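Side-chain contacts in NDP-rhamnosyltransferase (Saccharopolyspora spinosa, PDB 3TSA), which belongs to the GT-B class of glycosyltransferases, built of two Rossmann-like domains that face each other across a cleft: residues 147-152 with 188-193; 260-265 with 274-279; 302-307 with 369-374; 310-315 with 338-343. One frame throughout, in Å; residues are numbered along the deposited sequence.

Interaction 1 of 4, residues 147-152 with 188-193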
loop_
_atom_site.group_PDB
_atom_site.type_symbol
_atom_site.label_atom_id
_atom_site.label_comp_id
_atom_site.label_asym_id
_atom_site.label_seq_id
_atom_site.Cartn_x
_atom_site.Cartn_y
_atom_site.Cartn_z
ATOM N N PRO A 147 -20.527 -18.452 2.248
ATOM C CA PRO A 147 -21.483 -19.559 2.077
ATOM C C PRO A 147 -20.779 -20.899 1.957
ATOM O O PRO A 147 -21.285 -21.800 1.293
ATOM C CB PRO A 147 -22.166 -19.234 0.739
ATOM C CG PRO A 147 -21.450 -18.144 0.147
ATOM C CD PRO A 147 -20.181 -17.821 0.966
ATOM N N THR A 148 -19.613 -21.022 2.589
ATOM C CA THR A 148 -18.828 -22.263 2.403
ATOM C C THR A 148 -19.180 -23.416 3.279
ATOM O O THR A 148 -18.730 -24.518 3.000
ATOM C CB THR A 148 -17.284 -22.014 2.421
ATOM O OG1 THR A 148 -16.841 -21.619 3.725
ATOM C CG2 THR A 148 -16.900 -21.051 1.316
ATOM N N ALA A 149 -19.963 -23.190 4.330
ATOM C CA ALA A 149 -20.405 -24.301 5.237
ATOM C C ALA A 149 -21.177 -25.393 4.553
ATOM O O ALA A 149 -21.261 -26.567 5.029
ATOM C CB ALA A 149 -21.211 -23.812 6.382
ATOM N N GLY A 150 -21.836 -25.273 3.464
ATOM C CA GLY A 150 -22.272 -26.833 3.521
ATOM C C GLY A 150 -21.464 -27.827 2.680
ATOM O O GLY A 150 -20.433 -28.468 3.068
ATOM N N PRO A 151 -21.903 -27.915 1.474
ATOM C CA PRO A 151 -21.301 -28.616 0.349
ATOM C C PRO A 151 -19.824 -28.316 0.141
ATOM O O PRO A 151 -19.037 -29.259 -0.001
ATOM C CB PRO A 151 -22.151 -28.199 -0.848
ATOM C CG PRO A 151 -23.116 -27.182 -0.313
ATOM C CD PRO A 151 -23.190 -27.291 1.149
ATOM N N PHE A 152 -19.415 -27.049 0.197
ATOM C CA PHE A 152 -17.993 -26.711 -0.041
ATOM C C PHE A 152 -17.102 -27.295 1.072
ATOM O O PHE A 152 -16.106 -27.986 0.793
ATOM C CB PHE A 152 -17.783 -25.180 -0.210
ATOM C CG PHE A 152 -16.322 -24.782 -0.392
ATOM C CD1 PHE A 152 -15.480 -24.704 0.735
ATOM C CD2 PHE A 152 -15.798 -24.496 -1.662
ATOM C CE1 PHE A 152 -14.133 -24.344 0.616
ATOM C CE2 PHE A 152 -14.421 -24.144 -1.795
ATOM C CZ PHE A 152 -13.615 -24.064 -0.653
ATOM N N ALA A 188 -24.101 -15.319 6.529
ATOM C CA ALA A 188 -24.818 -16.557 6.366
ATOM C C ALA A 188 -24.988 -17.255 7.728
ATOM O O ALA A 188 -24.024 -17.345 8.552
ATOM C CB ALA A 188 -24.050 -17.484 5.377
ATOM N N SER A 189 -26.218 -17.724 7.953
ATOM C CA SER A 189 -26.510 -18.309 9.262
ATOM C C SER A 189 -25.624 -19.482 9.611
ATOM O O SER A 189 -25.358 -19.703 10.789
ATOM C CB SER A 189 -28.000 -18.693 9.374
ATOM O OG SER A 189 -28.398 -19.571 8.336
ATOM N N ASP A 190 -25.131 -20.240 8.639
ATOM C CA ASP A 190 -24.305 -21.406 8.947
ATOM C C ASP A 190 -22.804 -21.234 8.920
ATOM O O ASP A 190 -22.023 -22.224 9.035
ATOM C CB ASP A 190 -24.741 -22.623 8.065
ATOM C CG ASP A 190 -24.531 -22.390 6.642
ATOM O OD1 ASP A 190 -24.074 -21.278 6.252
ATOM O OD2 ASP A 190 -24.813 -23.334 5.868
ATOM N N ALA A 191 -22.356 -19.983 8.850
ATOM C CA ALA A 191 -20.928 -19.718 8.921
ATOM C C ALA A 191 -20.454 -19.766 10.388
ATOM O O ALA A 191 -21.061 -19.085 11.224
ATOM C CB ALA A 191 -20.666 -18.270 8.312
ATOM N N PRO A 192 -19.396 -20.539 10.682
ATOM C CA PRO A 192 -18.864 -20.673 12.039
ATOM C C PRO A 192 -18.502 -19.311 12.572
ATOM O O PRO A 192 -18.221 -18.397 11.759
ATOM C CB PRO A 192 -17.576 -21.487 11.782
ATOM C CG PRO A 192 -18.000 -22.483 10.825
ATOM C CD PRO A 192 -18.656 -21.450 9.781
ATOM N N GLN A 193 -18.490 -19.111 13.890
ATOM C CA GLN A 193 -18.177 -17.791 14.437
ATOM C C GLN A 193 -16.732 -17.315 14.046
ATOM O O GLN A 193 -15.769 -18.097 14.026
ATOM C CB GLN A 193 -18.330 -17.789 15.963
ATOM C CG GLN A 193 -18.016 -16.424 16.614
ATOM C CD GLN A 193 -18.103 -16.466 18.090
ATOM O OE1 GLN A 193 -18.686 -17.409 18.656
ATOM N NE2 GLN A 193 -17.522 -15.448 18.762
HETATM O O HOH W 1 -21.472 -20.856 5.432
#
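A chi1 of 64° places CG of Asp190 between its own backbone N and carbonyl carbon, and a chi2 of -2° turns OD1 back over CA, so that backbone carbonyl and carboxylate both bear on one methyl group, that of Ala149. The approach is tight: Ala149 CB lies 3.2 Å from Asp190 O. It is 3.6 Å from Asp190 CG and nearly as close to both oxygens of that group, which puts the methyl over the flat side of the carboxylate. Residues 188-191 form a type I beta turn, in the loop between strands 177-180 and 195-196 of the N-terminal Rossmann-like domain, whereas Ala149 immediately precedes Gly150, the N-cap of helix 151-166. The contact brings the loop before edge strand 195-196 beside the residues that lead into this helix. A water bridges the polar groups, accepting from Ala149 N at 3.0 Å and donating to Asp190 OD1 at 2.8 Å. The other oxygen, OD2, is held by a salt bridge to Arg79, whose side chain also touches Pro147; this pairing probably stabilises the negative charge. A magnesium ion lies about 8 Å from the Asp190 side chain, too far for direct coordination.

Interaction 2 of 4, residues 260-265 with 274-279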
loop_
_atom_site.group_PDB
_atom_site.type_symbol
_atom_site.label_atom_id
_atom_site.label_comp_id
_atom_site.label_asym_id
_atom_site.label_seq_id
_atom_site.Cartn_x
_atom_site.Cartn_y
_atom_site.Cartn_z
ATOM N N GLU A 260 -11.050 -2.322 -19.907
ATOM C CA GLU A 260 -11.436 -3.159 -21.095
ATOM C C GLU A 260 -12.948 -3.366 -21.288
ATOM O O GLU A 260 -13.397 -3.747 -22.369
ATOM C CB GLU A 260 -10.696 -4.490 -21.128
ATOM C CG GLU A 260 -11.211 -5.515 -20.133
ATOM C CD GLU A 260 -10.691 -5.308 -18.700
ATOM O OE1 GLU A 260 -9.955 -4.319 -18.367
ATOM O OE2 GLU A 260 -11.060 -6.176 -17.891
ATOM N N HIS A 261 -13.741 -3.078 -20.255
ATOM C CA HIS A 261 -15.197 -3.166 -20.383
ATOM C C HIS A 261 -15.890 -1.849 -20.766
ATOM O O HIS A 261 -17.111 -1.814 -20.897
ATOM C CB HIS A 261 -15.821 -3.775 -19.107
ATOM C CG HIS A 261 -15.328 -5.159 -18.793
ATOM N ND1 HIS A 261 -15.693 -6.265 -19.527
ATOM C CD2 HIS A 261 -14.549 -5.621 -17.779
ATOM C CE1 HIS A 261 -15.102 -7.340 -19.024
ATOM N NE2 HIS A 261 -14.415 -6.982 -17.957
ATOM N N ARG A 262 -15.099 -0.785 -20.966
ATOM C CA ARG A 262 -15.630 0.537 -21.221
ATOM C C ARG A 262 -16.123 0.604 -22.672
ATOM O O ARG A 262 -17.087 1.310 -22.989
ATOM C CB ARG A 262 -14.564 1.625 -20.842
ATOM C CG ARG A 262 -14.435 1.750 -19.289
ATOM C CD ARG A 262 -13.333 2.690 -18.774
ATOM N NE ARG A 262 -13.018 2.331 -17.388
ATOM C CZ ARG A 262 -11.954 2.721 -16.701
ATOM N NH1 ARG A 262 -11.065 3.497 -17.279
ATOM N NH2 ARG A 262 -11.780 2.319 -15.422
ATOM N N ALA A 263 -15.526 -0.213 -23.540
ATOM C CA ALA A 263 -15.955 -0.262 -24.950
ATOM C C ALA A 263 -17.401 -0.787 -25.158
ATOM O O ALA A 263 -18.068 -0.467 -26.157
ATOM C CB ALA A 263 -14.929 -1.090 -25.772
ATOM N N LEU A 264 -17.894 -1.556 -24.196
ATOM C CA LEU A 264 -19.285 -2.016 -24.189
ATOM C C LEU A 264 -20.328 -0.860 -24.164
ATOM O O LEU A 264 -21.484 -1.043 -24.532
ATOM C CB LEU A 264 -19.514 -2.956 -22.977
ATOM C CG LEU A 264 -18.605 -4.186 -22.781
ATOM C CD1 LEU A 264 -18.867 -4.934 -21.452
ATOM C CD2 LEU A 264 -18.721 -5.194 -24.015
ATOM N N LEU A 265 -19.910 0.319 -23.717
ATOM C CA LEU A 265 -20.806 1.434 -23.501
ATOM C C LEU A 265 -20.911 2.379 -24.700
ATOM O O LEU A 265 -20.360 3.480 -24.660
ATOM C CB LEU A 265 -20.285 2.247 -22.324
ATOM C CG LEU A 265 -20.212 1.502 -20.989
ATOM C CD1 LEU A 265 -19.496 2.353 -19.932
ATOM C CD2 LEU A 265 -21.617 1.011 -20.578
ATOM N N ILE A 274 -18.408 8.128 -17.571
ATOM C CA ILE A 274 -17.518 6.989 -17.403
ATOM C C ILE A 274 -16.398 7.401 -16.474
ATOM O O ILE A 274 -15.638 8.319 -16.796
ATOM C CB ILE A 274 -16.970 6.417 -18.763
ATOM C CG1 ILE A 274 -18.127 6.055 -19.769
ATOM C CG2 ILE A 274 -16.053 5.219 -18.454
ATOM C CD1 ILE A 274 -17.697 5.635 -21.258
ATOM N N ALA A 275 -16.322 6.797 -15.283
ATOM C CA ALA A 275 -15.265 7.160 -14.299
ATOM C C ALA A 275 -13.937 6.565 -14.742
ATOM O O ALA A 275 -13.860 5.389 -15.147
ATOM C CB ALA A 275 -15.621 6.717 -12.855
ATOM N N GLU A 276 -12.890 7.369 -14.672
ATOM C CA GLU A 276 -11.590 6.981 -15.217
ATOM C C GLU A 276 -10.731 6.200 -14.220
ATOM O O GLU A 276 -9.784 6.759 -13.683
ATOM C CB GLU A 276 -10.839 8.246 -15.681
ATOM C CG GLU A 276 -11.194 8.706 -17.083
ATOM C CD GLU A 276 -10.698 7.730 -18.139
ATOM O OE1 GLU A 276 -11.568 7.147 -18.840
ATOM O OE2 GLU A 276 -9.471 7.481 -18.220
ATOM N N SER A 277 -11.087 4.958 -13.939
ATOM C CA SER A 277 -10.341 4.087 -12.956
ATOM C C SER A 277 -10.249 4.789 -11.585
ATOM O O SER A 277 -9.173 5.010 -11.039
ATOM C CB SER A 277 -8.944 3.719 -13.454
ATOM O OG SER A 277 -9.037 2.748 -14.461
ATOM N N VAL A 278 -11.384 5.197 -11.050
ATOM C CA VAL A 278 -11.372 6.043 -9.862
ATOM C C VAL A 278 -11.921 5.194 -8.715
ATOM O O VAL A 278 -13.067 4.768 -8.780
ATOM C CB VAL A 278 -12.336 7.282 -9.971
ATOM C CG1 VAL A 278 -12.324 8.072 -8.591
ATOM C CG2 VAL A 278 -11.942 8.218 -11.117
ATOM N N PRO A 279 -11.120 4.973 -7.656
ATOM C CA PRO A 279 -11.538 4.212 -6.465
ATOM C C PRO A 279 -12.877 4.725 -5.938
ATOM O O PRO A 279 -13.036 5.938 -5.673
ATOM C CB PRO A 279 -10.423 4.578 -5.451
ATOM C CG PRO A 279 -9.199 4.581 -6.326
ATOM C CD PRO A 279 -9.693 5.343 -7.583
#
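Arg262 reaches across to Ile274, Ala275 and Ser277 with a side chain that is straight from CG to NE. Its first torsion (chi1 -73°) sets CG opposite the carbonyl carbon, and from there the chain runs out so that CD rests on CG2 of Ile274, 3.7 Å away. The guanidinium is then used in two different ways. Over the centre of one face sits the carbonyl oxygen of Ala275, 3.6 Å from Arg262 CZ, while at the edge NH2 donates to Ser277 OG over 2.9 Å, at an N-H...O angle of 156° and close to the guanidinium plane. NE is taken by Val257 O, so the group is gripped from both segment 274-279 and its own side, which should limit its rotation. Glu276, bent at chi2 (-68°), brings OE1 to 4.0 Å from Arg262 NH1 but well out of plane; the charges probably attract without a bond. Nearer the strand, the Leu265 and Ile274 side chains lie alongside one another, pointing opposite ways, with Leu265 CD1 4.0 Å from Ile274 CG1. Glu276 is the centre of an inverse gamma turn, closed by a weak Ser277 N to Ala275 O bond, where the chain leaves strand 272-274 at the edge of the Rossmann-like C-terminal sheet.

Interaction 3 of 4, residues 302-307 with 369-374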
loop_
_atom_site.group_PDB
_atom_site.type_symbol
_atom_site.label_atom_id
_atom_site.label_comp_id
_atom_site.label_asym_id
_atom_site.label_seq_id
_atom_site.Cartn_x
_atom_site.Cartn_y
_atom_site.Cartn_z
ATOM N N ALA A 302 -19.995 0.748 -0.142
ATOM C CA ALA A 302 -21.275 1.412 -0.115
ATOM C C ALA A 302 -21.882 1.316 1.320
ATOM O O ALA A 302 -22.330 2.348 1.862
ATOM C CB ALA A 302 -22.237 0.860 -1.184
ATOM N N THR A 303 -21.874 0.118 1.899
ATOM C CA THR A 303 -22.599 -0.132 3.176
ATOM C C THR A 303 -21.893 0.693 4.284
ATOM O O THR A 303 -22.558 1.430 5.043
ATOM C CB THR A 303 -22.596 -1.615 3.478
ATOM O OG1 THR A 303 -23.427 -2.197 2.497
ATOM C CG2 THR A 303 -23.262 -1.883 4.843
ATOM N N ARG A 304 -20.563 0.670 4.268
ATOM C CA ARG A 304 -19.746 1.489 5.215
ATOM C C ARG A 304 -20.123 2.978 5.209
ATOM O O ARG A 304 -20.180 3.652 6.264
ATOM C CB ARG A 304 -18.224 1.248 4.974
ATOM C CG ARG A 304 -17.325 2.135 5.801
ATOM C CD ARG A 304 -17.484 1.993 7.325
ATOM N NE ARG A 304 -16.621 2.972 8.004
ATOM C CZ ARG A 304 -16.970 4.224 8.288
ATOM N NH1 ARG A 304 -18.191 4.686 7.981
ATOM N NH2 ARG A 304 -16.078 5.022 8.891
ATOM N N LEU A 305 -20.435 3.510 4.021
ATOM C CA LEU A 305 -20.712 4.896 3.818
ATOM C C LEU A 305 -22.232 5.227 3.931
ATOM O O LEU A 305 -22.665 6.358 3.670
ATOM C CB LEU A 305 -20.089 5.320 2.463
ATOM C CG LEU A 305 -18.572 5.354 2.304
ATOM C CD1 LEU A 305 -18.225 5.787 0.855
ATOM C CD2 LEU A 305 -18.065 6.322 3.376
ATOM N N GLY A 306 -23.048 4.222 4.213
ATOM C CA GLY A 306 -24.510 4.357 4.449
ATOM C C GLY A 306 -25.287 4.552 3.129
ATOM O O GLY A 306 -26.352 5.144 3.136
ATOM N N ILE A 307 -24.771 3.994 2.028
ATOM C CA ILE A 307 -25.352 4.185 0.684
ATOM C C ILE A 307 -26.121 2.896 0.296
ATOM O O ILE A 307 -25.548 1.813 0.246
ATOM C CB ILE A 307 -24.276 4.440 -0.338
ATOM C CG1 ILE A 307 -23.314 5.608 0.013
ATOM C CG2 ILE A 307 -24.933 4.750 -1.741
ATOM C CD1 ILE A 307 -24.039 6.877 0.337
ATOM N N GLU A 369 -22.921 -1.349 12.428
ATOM C CA GLU A 369 -22.380 -2.664 12.763
ATOM C C GLU A 369 -20.905 -2.735 12.375
ATOM O O GLU A 369 -20.100 -3.281 13.120
ATOM C CB GLU A 369 -23.148 -3.766 12.036
ATOM C CG GLU A 369 -24.555 -3.964 12.559
ATOM C CD GLU A 369 -25.149 -5.202 11.884
ATOM O OE1 GLU A 369 -24.666 -6.313 12.136
ATOM O OE2 GLU A 369 -26.073 -5.004 11.082
ATOM N N ILE A 370 -20.560 -2.164 11.221
ATOM C CA ILE A 370 -19.184 -2.112 10.773
ATOM C C ILE A 370 -18.325 -1.282 11.732
ATOM O O ILE A 370 -17.266 -1.755 12.186
ATOM C CB ILE A 370 -19.067 -1.566 9.333
ATOM C CG1 ILE A 370 -19.727 -2.566 8.355
ATOM C CG2 ILE A 370 -17.606 -1.416 8.939
ATOM C CD1 ILE A 370 -19.826 -2.027 6.883
ATOM N N THR A 371 -18.773 -0.101 12.025
ATOM C CA THR A 371 -17.905 0.746 12.837
ATOM C C THR A 371 -17.847 0.301 14.314
ATOM O O THR A 371 -17.032 0.830 15.067
ATOM C CB THR A 371 -18.296 2.205 12.759
ATOM O OG1 THR A 371 -19.645 2.378 13.232
ATOM C CG2 THR A 371 -18.145 2.756 11.374
ATOM N N ALA A 372 -18.671 -0.654 14.733
ATOM C CA ALA A 372 -18.543 -1.236 16.110
ATOM C C ALA A 372 -17.403 -2.207 16.157
ATOM O O ALA A 372 -17.065 -2.687 17.236
ATOM C CB ALA A 372 -19.819 -1.997 16.475
ATOM N N MET A 373 -16.845 -2.575 14.994
ATOM C CA MET A 373 -15.784 -3.645 14.959
ATOM C C MET A 373 -14.393 -3.067 15.150
ATOM O O MET A 373 -14.159 -1.890 14.767
ATOM C CB MET A 373 -15.823 -4.304 13.582
ATOM C CG MET A 373 -17.160 -5.042 13.366
ATOM S SD MET A 373 -16.805 -6.059 11.920
ATOM C CE MET A 373 -18.376 -5.709 11.446
ATOM N N PRO A 374 -13.453 -3.864 15.658
ATOM C CA PRO A 374 -12.134 -3.243 15.803
ATOM C C PRO A 374 -11.503 -3.051 14.418
ATOM O O PRO A 374 -11.670 -3.901 13.528
ATOM C CB PRO A 374 -11.333 -4.285 16.522
ATOM C CG PRO A 374 -12.320 -5.190 17.268
ATOM C CD PRO A 374 -13.508 -5.212 16.300
#
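Helix 296-304 ends in a Schellman motif just where Thr303 and Arg304 meet Ile370 and Thr371 near the end of helix 358-371. Gly306, with a positive phi of 76°, closes the motif, and the bonds run back from Gly306 N to Thr303 O and from Ile307 N to Ala302 O. The two helix ends belong to the C-terminal half of the GT-B fold, and the chain beyond helix 358-371 turns toward the N-terminal half, where Pro374 pairs through its backbone with Gln198.

Ile370 supplies both branches. Its CD1 meets the backbone of helix 296-304, 3.8 Å from Arg304 N, and touches Thr303 CG2 at 4.0 Å, the two side chains crossing at about a right angle. Its CG2 rests 3.8 Å from Arg304 CD. Arg304 leaves the helix with CG opposite its backbone N (chi1 175°) and bends at chi2 (60°), a shape that folds the guanidinium over Thr371. There the methyl CG2 of Thr371 stands over the centre of one face, 3.6 Å from Arg304 CZ.

The two threonine hydroxyls find their partners elsewhere. Thr303 OG1 bonds to Ala299 O, Gln309 and Tyr321, and Thr371 OG1 makes weak bonds to Ser367 O and Asp368 O. The side chains therefore probably meet through van der Waals contact: the N-H groups of the guanidinium point outward in its plane, and the methyl of Thr371 stands over that plane, using none of them.

Interaction 4 of 4, residues 310-315 with 338-343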
loop_
_atom_site.group_PDB
_atom_site.type_symbol
_atom_site.label_atom_id
_atom_site.label_comp_id
_atom_site.label_asym_id
_atom_site.label_seq_id
_atom_site.Cartn_x
_atom_site.Cartn_y
_atom_site.Cartn_z
ATOM N N LEU A 310 -28.757 -1.361 -5.099
ATOM C CA LEU A 310 -29.636 -2.223 -5.923
ATOM C C LEU A 310 -28.679 -3.323 -6.445
ATOM O O LEU A 310 -27.744 -3.007 -7.159
ATOM C CB LEU A 310 -30.097 -1.380 -7.067
ATOM C CG LEU A 310 -31.453 -1.732 -7.707
ATOM C CD1 LEU A 310 -31.864 -0.928 -8.942
ATOM C CD2 LEU A 310 -31.852 -3.121 -7.720
ATOM N N VAL A 311 -28.970 -4.595 -6.118
ATOM C CA VAL A 311 -27.973 -5.642 -6.246
ATOM C C VAL A 311 -28.456 -6.624 -7.310
ATOM O O VAL A 311 -29.609 -7.028 -7.286
ATOM C CB VAL A 311 -27.753 -6.402 -4.932
ATOM C CG1 VAL A 311 -26.484 -7.284 -5.079
ATOM C CG2 VAL A 311 -27.491 -5.398 -3.740
ATOM N N LEU A 312 -27.602 -6.873 -8.282
ATOM C CA LEU A 312 -27.922 -7.894 -9.323
ATOM C C LEU A 312 -26.979 -9.035 -9.145
ATOM O O LEU A 312 -25.986 -9.200 -9.849
ATOM C CB LEU A 312 -27.754 -7.243 -10.691
ATOM C CG LEU A 312 -28.621 -6.047 -11.189
ATOM C CD1 LEU A 312 -28.490 -4.842 -10.398
ATOM C CD2 LEU A 312 -28.037 -5.720 -12.577
ATOM N N PRO A 313 -27.282 -9.955 -8.195
ATOM C CA PRO A 313 -26.309 -11.008 -7.932
ATOM C C PRO A 313 -26.126 -11.984 -9.120
ATOM O O PRO A 313 -27.082 -12.172 -9.904
ATOM C CB PRO A 313 -26.976 -11.773 -6.755
ATOM C CG PRO A 313 -28.517 -11.523 -6.948
ATOM C CD PRO A 313 -28.507 -10.069 -7.386
ATOM N N GLN A 314 -24.940 -12.517 -9.212
ATOM C CA GLN A 314 -24.536 -13.383 -10.344
ATOM C C GLN A 314 -24.040 -14.744 -9.897
ATOM O O GLN A 314 -24.387 -15.785 -10.494
ATOM C CB GLN A 314 -23.464 -12.667 -11.204
ATOM C CG GLN A 314 -23.857 -11.273 -11.672
ATOM C CD GLN A 314 -25.101 -11.272 -12.586
ATOM O OE1 GLN A 314 -25.938 -10.377 -12.472
ATOM N NE2 GLN A 314 -25.218 -12.281 -13.454
ATOM N N TYR A 315 -23.186 -14.775 -8.873
ATOM C CA TYR A 315 -22.532 -16.012 -8.561
ATOM C C TYR A 315 -22.014 -16.003 -7.112
ATOM O O TYR A 315 -22.095 -14.974 -6.413
ATOM C CB TYR A 315 -21.405 -16.320 -9.567
ATOM C CG TYR A 315 -20.275 -15.287 -9.719
ATOM C CD1 TYR A 315 -19.804 -14.442 -8.653
ATOM C CD2 TYR A 315 -19.611 -15.225 -10.948
ATOM C CE1 TYR A 315 -18.729 -13.558 -8.884
ATOM C CE2 TYR A 315 -18.561 -14.418 -11.140
ATOM C CZ TYR A 315 -18.132 -13.579 -10.138
ATOM O OH TYR A 315 -17.051 -12.769 -10.402
ATOM N N GLN A 338 -34.840 -13.210 -14.830
ATOM C CA GLN A 338 -36.133 -12.630 -15.121
ATOM C C GLN A 338 -36.355 -11.261 -14.462
ATOM O O GLN A 338 -36.929 -10.351 -15.129
ATOM C CB GLN A 338 -37.292 -13.603 -14.857
ATOM C CG GLN A 338 -37.565 -13.964 -13.468
ATOM C CD GLN A 338 -38.349 -12.880 -12.719
ATOM O OE1 GLN A 338 -39.258 -12.244 -13.276
ATOM N NE2 GLN A 338 -38.040 -12.700 -11.433
ATOM N N ALA A 339 -35.891 -11.105 -13.208
ATOM C CA ALA A 339 -35.938 -9.788 -12.572
ATOM C C ALA A 339 -34.929 -8.821 -13.169
ATOM O O ALA A 339 -35.215 -7.636 -13.391
ATOM C CB ALA A 339 -35.704 -9.949 -11.046
ATOM N N GLN A 340 -33.718 -9.287 -13.373
ATOM C CA GLN A 340 -32.641 -8.371 -13.811
ATOM C C GLN A 340 -32.878 -7.795 -15.209
ATOM O O GLN A 340 -32.441 -6.673 -15.507
ATOM C CB GLN A 340 -31.254 -8.999 -13.700
ATOM C CG GLN A 340 -30.879 -9.360 -12.270
ATOM C CD GLN A 340 -29.642 -10.157 -12.155
ATOM O OE1 GLN A 340 -28.818 -10.270 -13.074
ATOM N NE2 GLN A 340 -29.465 -10.729 -10.962
ATOM N N SER A 341 -33.566 -8.580 -16.053
ATOM C CA SER A 341 -33.878 -8.232 -17.451
ATOM C C SER A 341 -35.262 -7.566 -17.560
ATOM O O SER A 341 -35.696 -7.331 -18.679
ATOM C CB SER A 341 -33.849 -9.489 -18.364
ATOM O OG SER A 341 -34.792 -10.454 -17.956
ATOM N N ASP A 342 -35.946 -7.340 -16.443
ATOM C CA ASP A 342 -37.292 -6.698 -16.409
ATOM C C ASP A 342 -37.015 -5.196 -16.312
ATOM O O ASP A 342 -36.844 -4.671 -15.222
ATOM C CB ASP A 342 -38.101 -7.229 -15.228
ATOM C CG ASP A 342 -39.540 -6.773 -15.252
ATOM O OD1 ASP A 342 -39.793 -5.712 -15.842
ATOM O OD2 ASP A 342 -40.361 -7.450 -14.581
ATOM N N HIS A 343 -36.979 -4.522 -17.457
ATOM C CA HIS A 343 -36.512 -3.115 -17.515
ATOM C C HIS A 343 -37.455 -2.250 -16.681
ATOM O O HIS A 343 -37.046 -1.348 -15.912
ATOM C CB HIS A 343 -36.471 -2.586 -18.962
ATOM C CG HIS A 343 -36.228 -1.103 -19.034
ATOM N ND1 HIS A 343 -34.999 -0.546 -18.795
ATOM C CD2 HIS A 343 -37.059 -0.077 -19.326
ATOM C CE1 HIS A 343 -35.071 0.765 -18.930
ATOM N NE2 HIS A 343 -36.313 1.077 -19.249
#
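Strand 309-311 gives way to a loop that passes the end of helix 337-340, with the CA atoms of Leu312 and Gln340 6.5 Å apart. Strand 309-311, helix 318-327 and the parallel strand 331-333 form a beta-alpha-beta unit of the Rossmann-like C-terminal domain; helix 337-340 follows it and packs on the loop after its first strand. Gln340 makes the connection. Its CG stands opposite the carbonyl carbon, and with chi2 at 171° the chain stays extended, carrying the amide from the helix to the loop. There NE2 donates to Pro313 O over 3.0 Å, with an N-H...O angle of 164°; the acceptor lies in the amide plane of Gln340, whereas the donor is tilted 18° from the carbonyl plane of Pro313. A second bond from NE2 goes to Leu334 O, just past strand 331-333. The buried amide nitrogen thus ties together two loops that leave neighbouring strands, and two acceptors hold its rotation. Apolar atoms lie along the amide. Leu312 runs aslant to the Gln340 side chain, with Leu312 CB 3.8 Å from Gln340 CD, and in turn packs on Phe346 of helix 343-354. Beside the bonded carbonyl, the proline ring adds its own touch, Pro313 CD lying 3.8 Å from Gln340 NE2.

Interaction 1 lies at the surface of the N-terminal domain; the other three belong to the C-terminal one, and burial rises from the partly buried interactions 2 and 3 to interaction 4, whose touching residues are all buried. Chemistry follows place: a bridging water and a methyl against a carboxylate make up the first, whose carboxylate is also paired with Arg79, and an amide bonded to backbone carbonyls the last. Interactions 2 and 3 both turn on an arginine, but one lays its guanidinium face under a carbonyl oxygen and bonds at its edge, the other under a methyl. Along the chain, interaction 4 falls between the two segments of interaction 3. Interactions 1 and 2 stand across the molecule from each other, 35 Å between centres.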